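Local coordinates for protein aminoglycoside N(3)-acetyltransferase (Enterobacter cloacae, PDB 6NP3) that catalyses transfer of an acetyl group from acetyl-CoA to the 3-amino group of 2-deoxystreptamine antibiotics such as gentamicin, probably conferring resistance to them, at residues A45-V50 with G54-F59. Residues are numbered along the deposited sequence; the frame is centred on the assembly and turned at random.
Sequences ALIEAV and GNILAF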
# COMPACT_ATOMS: atom_id res chain seq x y z
N ALA A 45 4.79 -2.29 -18.12
CA ALA A 45 3.73 -1.48 -18.69
C ALA A 45 3.39 -0.29 -17.79
O ALA A 45 3.17 0.82 -18.29
CB ALA A 45 2.49 -2.33 -18.90
N LEU A 46 3.33 -0.50 -16.47
CA LEU A 46 3.06 0.60 -15.55
C LEU A 46 4.13 1.67 -15.64
O LEU A 46 3.82 2.88 -15.65
CB LEU A 46 2.96 0.06 -14.13
CG LEU A 46 1.81 -0.89 -13.79
CD1 LEU A 46 2.04 -1.57 -12.46
CD2 LEU A 46 0.52 -0.10 -13.80
N ILE A 47 5.39 1.26 -15.66
CA ILE A 47 6.50 2.19 -15.75
C ILE A 47 6.44 2.97 -17.06
O ILE A 47 6.66 4.18 -17.08
CB ILE A 47 7.82 1.42 -15.58
CG1 ILE A 47 7.92 0.88 -14.16
CG2 ILE A 47 9.02 2.28 -15.93
CD1 ILE A 47 9.06 -0.07 -13.94
N GLU A 48 6.12 2.29 -18.15
CA GLU A 48 6.02 2.98 -19.43
C GLU A 48 4.85 3.95 -19.44
O GLU A 48 4.94 5.06 -19.98
CB GLU A 48 5.87 1.95 -20.54
CG GLU A 48 5.81 2.57 -21.90
CD GLU A 48 6.05 1.57 -23.02
OE1 GLU A 48 5.32 1.65 -24.02
OE2 GLU A 48 6.94 0.73 -22.87
N ALA A 49 3.72 3.55 -18.84
CA ALA A 49 2.54 4.41 -18.83
C ALA A 49 2.77 5.71 -18.05
O ALA A 49 2.32 6.78 -18.48
CB ALA A 49 1.32 3.67 -18.30
N VAL A 50 3.45 5.64 -16.91
CA VAL A 50 3.71 6.87 -16.15
C VAL A 50 4.88 7.66 -16.73
O VAL A 50 5.02 8.86 -16.45
CB VAL A 50 3.87 6.64 -14.64
CG1 VAL A 50 2.60 5.97 -14.09
CG2 VAL A 50 5.11 5.87 -14.34
N GLY A 54 7.05 10.12 -14.37
CA GLY A 54 6.05 9.60 -13.45
C GLY A 54 6.65 8.79 -12.32
O GLY A 54 7.86 8.55 -12.26
N ASN A 55 5.78 8.37 -11.40
CA ASN A 55 6.22 7.62 -10.24
C ASN A 55 5.22 6.52 -9.94
O ASN A 55 4.01 6.66 -10.18
CB ASN A 55 6.35 8.51 -8.99
CG ASN A 55 7.39 9.59 -9.13
OD1 ASN A 55 8.57 9.39 -8.87
ND2 ASN A 55 6.94 10.77 -9.55
N ILE A 56 5.73 5.44 -9.37
CA ILE A 56 4.93 4.32 -8.85
C ILE A 56 5.27 4.16 -7.37
O ILE A 56 6.45 4.19 -7.00
CB ILE A 56 5.28 3.01 -9.58
CG1 ILE A 56 4.96 3.15 -11.06
CG2 ILE A 56 4.59 1.80 -8.96
CD1 ILE A 56 5.42 2.05 -11.95
N LEU A 57 4.24 4.01 -6.54
CA LEU A 57 4.39 3.71 -5.12
C LEU A 57 3.59 2.46 -4.83
O LEU A 57 2.43 2.36 -5.24
CB LEU A 57 3.84 4.86 -4.28
CG LEU A 57 3.90 4.69 -2.76
CD1 LEU A 57 5.33 4.71 -2.34
CD2 LEU A 57 3.13 5.76 -2.04
N ALA A 58 4.19 1.49 -4.14
CA ALA A 58 3.48 0.26 -3.82
C ALA A 58 3.66 -0.07 -2.36
O ALA A 58 4.75 0.10 -1.82
CB ALA A 58 3.97 -0.90 -4.68
N PHE A 59 2.60 -0.57 -1.73
CA PHE A 59 2.69 -1.09 -0.37
C PHE A 59 3.15 -2.55 -0.43
O PHE A 59 2.38 -3.45 -0.76
CB PHE A 59 1.33 -0.95 0.30
CG PHE A 59 1.23 -1.66 1.62
CD1 PHE A 59 2.26 -1.64 2.53
CD2 PHE A 59 0.07 -2.32 1.96
CE1 PHE A 59 2.14 -2.31 3.74
CE2 PHE A 59 -0.04 -2.98 3.16
CZ PHE A 59 0.98 -2.96 4.05
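Ile56 reaches from the strand onto the last turns of the helix and meets three side chains there. Its CD1 comes closest, 3.5 Å from Ile47 CG1, and the two isoleucines cross at about a right angle. The same methyl lies 3.8 Å from Leu46 CB. In Ile56 the CG1 branch is anti to the carbonyl carbon (chi1 -62°), and the extended chain (chi2 171°) carries CD1 to the helix surface between Leu46 and Ile47. Val50, at the end of the helix beside the connection, sits slightly farther off. Its CG2 rests 3.9 Å from Asn55 N and 4.3 Å from Ile56 CG1. At the turn the two segments draw together: Gly54 CA approaches Val50 O at 3.3 Å in a bent CA-H...O contact.

Buried Ile56 and Leu46 make the inner side, whereas Ile47 is partly exposed and touches the loop at Tyr108. The axes of 45-50 and 55-59 come within 8.5 Å, and their directions differ by 138°. Asn55 points away from the helix, and its OD1 accepts a hydrogen bond from Asp127 N, close to the bound magnesium ion. Strand 22-27, helix 39-50 and strand 55-59 form a beta-alpha-beta crossover, with the helix packed on the second strand. Strand 55-59 runs between strands 22-27 and 121-124 of the mixed sheet. Val50 also touches Val23 of strand 22-27, while helix 5-15 packs against Ala45 and Leu46.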